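Local coordinates for bacterial transferase hexapeptide (Three repeats) family protein (Acinetobacter baumannii, PDB 4M9C), which probably transfers an acetyl group to an amino-sugar nucleotide in the biosynthesis of UDP-N,N'-diacetylbacillosamine, at residues D139-D144 / N157-D162; A164-G169 / A187-G192. All coordinates share one frame; numbering follows the deposited sequence.

Contact 1 (D139-D144 / N157-D162); sequences DCVIGD and NIHIED
Val141 pairs with His159 across neighbouring parallel strands, bonding through its own N to Ile158 O (3.0 Å) and through its O to Ile160 N (2.9 Å), the two residues that flank the histidine. Gly143 N continues the ladder to Ile160 O. The His159 side chain can be followed outward: CB passes Val141 O, CG and CD2 face Val141 CB, and CD2 lies 3.9 Å from Val141 N. With CG anti to the carbonyl carbon (chi1 -61°), the ring turns one face to Val141 CG2, which rests 4.2 Å from the ring centroid in a CH-pi contact displaced toward the rim. At the tip, His159 NE2 lies 2.7 Å from the oxygen of a water in the ring plane; that water donates to Asp139 O, which ties the imidazole edge to the preceding coil and probably limits its rotation. On the other face, Ile142 and Ile160 pack together, Ile142 CG1 4.3 Å from Ile160 CB. Beyond the strands, Asp144 N gives a nearly straight bond (171°) to Asp162 OD2, met from above the carboxylate plane, while Asp144 OD1 accepts the backbone N-H of Lys126. Parallel pairing of successive coils, isoleucines inward, is as expected of the left-handed beta-helix this protein forms.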
ATOM      1  N   ASP A 139      12.361 -11.247 -10.046  1.00 25.52           N
ATOM      2  CA  ASP A 139      13.770 -11.520 -10.315  1.00 26.31           C
ATOM      3  C   ASP A 139      14.725 -10.892  -9.306  1.00 29.29           C
ATOM      4  O   ASP A 139      15.845 -10.539  -9.644  1.00 30.79           O
ATOM      5  CB  ASP A 139      14.128 -11.112 -11.751  1.00 25.18           C
ATOM      6  CG  ASP A 139      13.335 -11.907 -12.788  1.00 33.10           C
ATOM      7  OD1 ASP A 139      13.449 -13.149 -12.801  1.00 30.56           O
ATOM      8  OD2 ASP A 139      12.564 -11.295 -13.557  1.00 33.55           O
ATOM      9  N   CYS A 140      14.292 -10.768  -8.061  1.00 28.46           N
ATOM     10  CA  CYS A 140      15.177 -10.231  -7.037  1.00 31.04           C
ATOM     11  C   CYS A 140      15.853 -11.364  -6.289  1.00 30.61           C
ATOM     12  O   CYS A 140      15.325 -12.467  -6.218  1.00 26.26           O
ATOM     13  CB  CYS A 140      14.406  -9.364  -6.057  1.00 23.67           C
ATOM     14  SG  CYS A 140      13.924  -7.820  -6.758  1.00 28.11           S
ATOM     15  N   VAL A 141      17.041 -11.092  -5.761  1.00 28.22           N
ATOM     16  CA  VAL A 141      17.700 -12.032  -4.880  1.00 26.78           C
ATOM     17  C   VAL A 141      17.982 -11.283  -3.587  1.00 31.54           C
ATOM     18  O   VAL A 141      18.588 -10.207  -3.588  1.00 29.86           O
ATOM     19  CB  VAL A 141      18.999 -12.586  -5.493  1.00 29.69           C
ATOM     20  CG1 VAL A 141      19.689 -13.525  -4.510  1.00 31.19           C
ATOM     21  CG2 VAL A 141      18.699 -13.297  -6.823  1.00 26.39           C
ATOM     22  N   ILE A 142      17.517 -11.847  -2.483  1.00 30.69           N
ATOM     23  CA  ILE A 142      17.618 -11.190  -1.197  1.00 30.56           C
ATOM     24  C   ILE A 142      18.303 -12.129  -0.225  1.00 30.58           C
ATOM     25  O   ILE A 142      17.920 -13.286  -0.113  1.00 27.67           O
ATOM     26  CB  ILE A 142      16.233 -10.792  -0.699  1.00 30.44           C
ATOM     27  CG1 ILE A 142      15.692  -9.674  -1.595  1.00 31.20           C
ATOM     28  CG2 ILE A 142      16.296 -10.339   0.747  1.00 28.21           C
ATOM     29  CD1 ILE A 142      14.333  -9.187  -1.189  1.00 38.26           C
ATOM     30  N   GLY A 143      19.342 -11.632   0.443  1.00 30.49           N
ATOM     31  CA  GLY A 143      20.180 -12.459   1.299  1.00 25.44           C
ATOM     32  C   GLY A 143      19.585 -12.712   2.668  1.00 31.66           C
ATOM     33  O   GLY A 143      18.361 -12.690   2.829  1.00 30.03           O
ATOM     34  N   ASP A 144      20.451 -12.954   3.656  1.00 27.10           N
ATOM     35  CA  ASP A 144      20.015 -13.313   5.005  1.00 27.56           C
ATOM     36  C   ASP A 144      19.968 -12.093   5.911  1.00 25.89           C
ATOM     37  O   ASP A 144      20.730 -11.156   5.718  1.00 26.28           O
ATOM     38  CB  ASP A 144      20.969 -14.335   5.628  1.00 30.59           C
ATOM     39  CG  ASP A 144      21.066 -15.607   4.823  1.00 32.25           C
ATOM     40  OD1 ASP A 144      20.089 -15.946   4.127  1.00 34.69           O
ATOM     41  OD2 ASP A 144      22.119 -16.270   4.890  1.00 36.91           O
ATOM     42  N   ASN A 157      14.771  -7.019 -10.502  1.00 26.32           N
ATOM     43  CA  ASN A 157      16.186  -7.247 -10.773  1.00 28.49           C
ATOM     44  C   ASN A 157      17.091  -6.515  -9.800  1.00 30.31           C
ATOM     45  O   ASN A 157      18.039  -5.832 -10.201  1.00 28.96           O
ATOM     46  CB  ASN A 157      16.541  -6.882 -12.216  1.00 24.18           C
ATOM     47  CG  ASN A 157      16.094  -7.943 -13.208  1.00 32.97           C
ATOM     48  OD1 ASN A 157      16.595  -9.076 -13.208  1.00 31.49           O
ATOM     49  ND2 ASN A 157      15.145  -7.581 -14.057  1.00 30.95           N
ATOM     50  N   ILE A 158      16.789  -6.661  -8.518  1.00 28.22           N
ATOM     51  CA  ILE A 158      17.599  -6.052  -7.474  1.00 26.74           C
ATOM     52  C   ILE A 158      18.176  -7.166  -6.614  1.00 29.82           C
ATOM     53  O   ILE A 158      17.484  -8.139  -6.302  1.00 29.94           O
ATOM     54  CB  ILE A 158      16.751  -5.084  -6.635  1.00 26.83           C
ATOM     55  CG1 ILE A 158      16.317  -3.895  -7.504  1.00 26.93           C
ATOM     56  CG2 ILE A 158      17.515  -4.620  -5.382  1.00 22.83           C
ATOM     57  CD1 ILE A 158      15.230  -3.029  -6.891  1.00 23.95           C
ATOM     58  N   HIS A 159      19.451  -7.049  -6.261  1.00 29.15           N
ATOM     59  CA  HIS A 159      20.068  -7.995  -5.344  1.00 28.64           C
ATOM     60  C   HIS A 159      20.402  -7.251  -4.055  1.00 31.84           C
ATOM     61  O   HIS A 159      21.190  -6.302  -4.054  1.00 29.27           O
ATOM     62  CB  HIS A 159      21.326  -8.628  -5.958  1.00 32.60           C
ATOM     63  CG  HIS A 159      21.062  -9.411  -7.211  1.00 38.49           C
ATOM     64  ND1 HIS A 159      22.055 -10.083  -7.896  1.00 40.42           N
ATOM     65  CD2 HIS A 159      19.916  -9.635  -7.900  1.00 37.06           C
ATOM     66  CE1 HIS A 159      21.532 -10.688  -8.947  1.00 42.58           C
ATOM     67  NE2 HIS A 159      20.236 -10.431  -8.974  1.00 40.56           N
ATOM     68  N   ILE A 160      19.760  -7.654  -2.969  1.00 30.84           N
ATOM     69  CA  ILE A 160      19.977  -7.035  -1.666  1.00 31.74           C
ATOM     70  C   ILE A 160      20.741  -8.033  -0.813  1.00 32.91           C
ATOM     71  O   ILE A 160      20.236  -9.102  -0.500  1.00 29.69           O
ATOM     72  CB  ILE A 160      18.640  -6.663  -1.002  1.00 29.88           C
ATOM     73  CG1 ILE A 160      17.905  -5.634  -1.872  1.00 26.84           C
ATOM     74  CG2 ILE A 160      18.864  -6.116   0.392  1.00 28.68           C
ATOM     75  CD1 ILE A 160      16.551  -5.229  -1.349  1.00 28.45           C
ATOM     76  N   GLU A 161      21.979  -7.698  -0.468  1.00 29.27           N
ATOM     77  CA  GLU A 161      22.852  -8.657   0.199  1.00 30.28           C
ATOM     78  C   GLU A 161      22.629  -8.697   1.714  1.00 30.50           C
ATOM     79  O   GLU A 161      21.874  -7.891   2.248  1.00 27.75           O
ATOM     80  CB  GLU A 161      24.314  -8.362  -0.165  1.00 37.73           C
ATOM     81  CG  GLU A 161      24.580  -8.576  -1.654  1.00 35.29           C
ATOM     82  CD  GLU A 161      25.938  -8.071  -2.093  1.00 44.66           C
ATOM     83  OE1 GLU A 161      26.646  -7.456  -1.270  1.00 50.48           O
ATOM     84  OE2 GLU A 161      26.301  -8.289  -3.270  1.00 58.07           O
ATOM     85  N   ASP A 162      23.273  -9.649   2.391  1.00 30.63           N
ATOM     86  CA  ASP A 162      23.082  -9.866   3.826  1.00 28.86           C
ATOM     87  C   ASP A 162      23.017  -8.600   4.666  1.00 28.98           C
ATOM     88  O   ASP A 162      23.764  -7.650   4.435  1.00 33.79           O
ATOM     89  CB  ASP A 162      24.195 -10.759   4.389  1.00 31.82           C
ATOM     90  CG  ASP A 162      24.144 -12.176   3.848  1.00 35.11           C
ATOM     91  OD1 ASP A 162      24.981 -12.995   4.284  1.00 40.93           O
ATOM     92  OD2 ASP A 162      23.259 -12.484   3.010  1.00 34.18           O
TER
HETATM   93  O   HOH W   1      18.329 -11.467 -10.548  1.00 41.39           O

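Contact 2 (A164-G169 / A187-G192); sequences AYIGTG and AIVGMG
Successive coils of the left-handed beta-helix meet along one of its parallel sheets, where strand 165-166 runs beside strand 188-189. Tyr165 N donates to Ala187 O at 3.0 Å, and Tyr165 O accepts from Val189 N nearly end-on (C=O...N 176°). The next bond, from Gly167 N to Val189 O, is weak because its N-H is bent well off line. Inside the coil, Ile166 and Val189 point the same way; both torsions of Ile166 are near -60° (chi2 -58°), which folds CD1 back toward the neighbouring coil, 3.8 Å from Val189 CG2. On the outer side, the Tyr165 ring approaches Ile188 CG2 obliquely. Past the strands, Thr168 O receives Gly192 N at 2.9 Å, and the Thr168 and Met191 side chains lie alongside each other. Thr168 CG2 is pressed tightly against Met191 CB at 3.4 Å, and the bend of the methionine at chi3 also brings its CE within 3.6 Å of that methyl. Thr168 OG1 turns elsewhere, bonding to Pro150 O and to Asn155 ND2 of the third subunit, so this corner of the coil adjoins a subunit interface. Stacked strands and turns of this kind characterise the hexapeptide-repeat acyltransferases, which assemble as trimers.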
ATOM      1  N   ALA A 164      21.363  -5.985   4.980  1.00 26.66           N
ATOM      2  CA  ALA A 164      20.927  -4.670   4.527  1.00 24.33           C
ATOM      3  C   ALA A 164      19.613  -4.260   5.217  1.00 26.32           C
ATOM      4  O   ALA A 164      18.803  -5.107   5.580  1.00 27.32           O
ATOM      5  CB  ALA A 164      20.774  -4.661   3.036  1.00 24.24           C
ATOM      6  N   TYR A 165      19.423  -2.960   5.418  1.00 25.66           N
ATOM      7  CA  TYR A 165      18.181  -2.428   5.984  1.00 24.64           C
ATOM      8  C   TYR A 165      17.602  -1.428   4.986  1.00 24.76           C
ATOM      9  O   TYR A 165      18.269  -0.466   4.622  1.00 28.73           O
ATOM     10  CB  TYR A 165      18.449  -1.731   7.330  1.00 28.52           C
ATOM     11  CG  TYR A 165      17.243  -1.014   7.929  1.00 27.43           C
ATOM     12  CD1 TYR A 165      16.977   0.315   7.621  1.00 26.97           C
ATOM     13  CD2 TYR A 165      16.376  -1.668   8.801  1.00 28.23           C
ATOM     14  CE1 TYR A 165      15.883   0.970   8.158  1.00 24.69           C
ATOM     15  CE2 TYR A 165      15.275  -1.015   9.354  1.00 27.80           C
ATOM     16  CZ  TYR A 165      15.038   0.303   9.029  1.00 29.87           C
ATOM     17  OH  TYR A 165      13.951   0.967   9.561  1.00 29.71           O
ATOM     18  N   ILE A 166      16.375  -1.667   4.531  1.00 23.69           N
ATOM     19  CA  ILE A 166      15.698  -0.740   3.630  1.00 24.88           C
ATOM     20  C   ILE A 166      14.692   0.087   4.415  1.00 25.59           C
ATOM     21  O   ILE A 166      13.711  -0.445   4.939  1.00 26.44           O
ATOM     22  CB  ILE A 166      14.989  -1.473   2.471  1.00 22.51           C
ATOM     23  CG1 ILE A 166      15.923  -2.519   1.855  1.00 23.41           C
ATOM     24  CG2 ILE A 166      14.530  -0.467   1.415  1.00 23.54           C
ATOM     25  CD1 ILE A 166      17.246  -1.941   1.317  1.00 23.31           C
ATOM     26  N   GLY A 167      14.936   1.394   4.475  1.00 25.07           N
ATOM     27  CA  GLY A 167      14.188   2.282   5.346  1.00 25.30           C
ATOM     28  C   GLY A 167      12.751   2.528   4.938  1.00 25.58           C
ATOM     29  O   GLY A 167      12.340   2.204   3.825  1.00 24.06           O
ATOM     30  N   THR A 168      11.985   3.112   5.856  1.00 25.92           N
ATOM     31  CA  THR A 168      10.547   3.277   5.670  1.00 26.13           C
ATOM     32  C   THR A 168      10.240   4.226   4.497  1.00 27.95           C
ATOM     33  O   THR A 168      10.750   5.350   4.429  1.00 23.97           O
ATOM     34  CB  THR A 168       9.840   3.709   7.006  1.00 24.34           C
ATOM     35  OG1 THR A 168       8.436   3.890   6.786  1.00 28.11           O
ATOM     36  CG2 THR A 168      10.423   5.007   7.543  1.00 27.59           C
ATOM     37  N   GLY A 169       9.425   3.751   3.558  1.00 24.89           N
ATOM     38  CA  GLY A 169       9.060   4.546   2.401  1.00 26.45           C
ATOM     39  C   GLY A 169      10.144   4.648   1.340  1.00 26.55           C
ATOM     40  O   GLY A 169       9.969   5.343   0.355  1.00 27.29           O
ATOM     41  N   ALA A 187      24.435  -2.476   4.135  1.00 25.19           N
ATOM     42  CA  ALA A 187      24.118  -1.095   3.805  1.00 24.54           C
ATOM     43  C   ALA A 187      22.837  -0.681   4.523  1.00 24.44           C
ATOM     44  O   ALA A 187      22.050  -1.523   4.969  1.00 24.08           O
ATOM     45  CB  ALA A 187      23.983  -0.908   2.288  1.00 24.06           C
ATOM     46  N   ILE A 188      22.635   0.624   4.633  1.00 23.73           N
ATOM     47  CA  ILE A 188      21.435   1.182   5.216  1.00 23.66           C
ATOM     48  C   ILE A 188      20.831   2.177   4.225  1.00 27.62           C
ATOM     49  O   ILE A 188      21.431   3.207   3.931  1.00 24.66           O
ATOM     50  CB  ILE A 188      21.779   1.948   6.506  1.00 24.17           C
ATOM     51  CG1 ILE A 188      22.337   0.995   7.568  1.00 27.14           C
ATOM     52  CG2 ILE A 188      20.578   2.719   7.016  1.00 23.79           C
ATOM     53  CD1 ILE A 188      22.754   1.697   8.834  1.00 27.28           C
ATOM     54  N   VAL A 189      19.648   1.874   3.706  1.00 23.67           N
ATOM     55  CA  VAL A 189      18.942   2.825   2.852  1.00 23.28           C
ATOM     56  C   VAL A 189      18.014   3.622   3.764  1.00 24.68           C
ATOM     57  O   VAL A 189      17.134   3.048   4.414  1.00 24.67           O
ATOM     58  CB  VAL A 189      18.123   2.083   1.754  1.00 24.75           C
ATOM     59  CG1 VAL A 189      17.217   3.044   0.997  1.00 21.06           C
ATOM     60  CG2 VAL A 189      19.061   1.352   0.799  1.00 23.90           C
ATOM     61  N   GLY A 190      18.207   4.934   3.838  1.00 23.53           N
ATOM     62  CA  GLY A 190      17.503   5.729   4.833  1.00 25.22           C
ATOM     63  C   GLY A 190      16.034   5.873   4.495  1.00 28.02           C
ATOM     64  O   GLY A 190      15.663   5.722   3.341  1.00 23.08           O
ATOM     65  N   MET A 191      15.194   6.166   5.485  1.00 29.95           N
ATOM     66  CA  MET A 191      13.786   6.419   5.199  1.00 27.85           C
ATOM     67  C   MET A 191      13.615   7.431   4.073  1.00 27.47           C
ATOM     68  O   MET A 191      14.326   8.436   3.991  1.00 26.33           O
ATOM     69  CB  MET A 191      13.047   6.920   6.436  1.00 25.93           C
ATOM     70  CG  MET A 191      13.571   8.226   6.974  1.00 37.94           C
ATOM     71  SD  MET A 191      12.609   8.792   8.400  1.00 42.61           S
ATOM     72  CE  MET A 191      10.956   8.593   7.745  1.00 17.81           C
ATOM     73  N   GLY A 192      12.653   7.162   3.202  1.00 25.94           N
ATOM     74  CA  GLY A 192      12.315   8.092   2.149  1.00 27.12           C
ATOM     75  C   GLY A 192      13.324   8.214   1.024  1.00 27.03           C
ATOM     76  O   GLY A 192      13.104   9.000   0.096  1.00 27.19           O
TER

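From the N terminus, the chain passes through the Rossmann-like domain before winding into the beta-helix. Contact 1 closes first, bringing 157-162 back against 139-144 after a turn of coil that includes strands 147-148 and 153-154. Two residues later segment 164-169 begins, and contact 2 closes when 187-192 returns to it, after a longer excursion through strands 171-172 and 181-183. The two closures are therefore in series, neither nested nor crossing. They lie on different sheets of the helix, their centres about 14 Å apart, yet meet in its interior, where Ile160 CD1 packs 4.2 Å from Ile166 CG1. Together they join three consecutive levels of the coil.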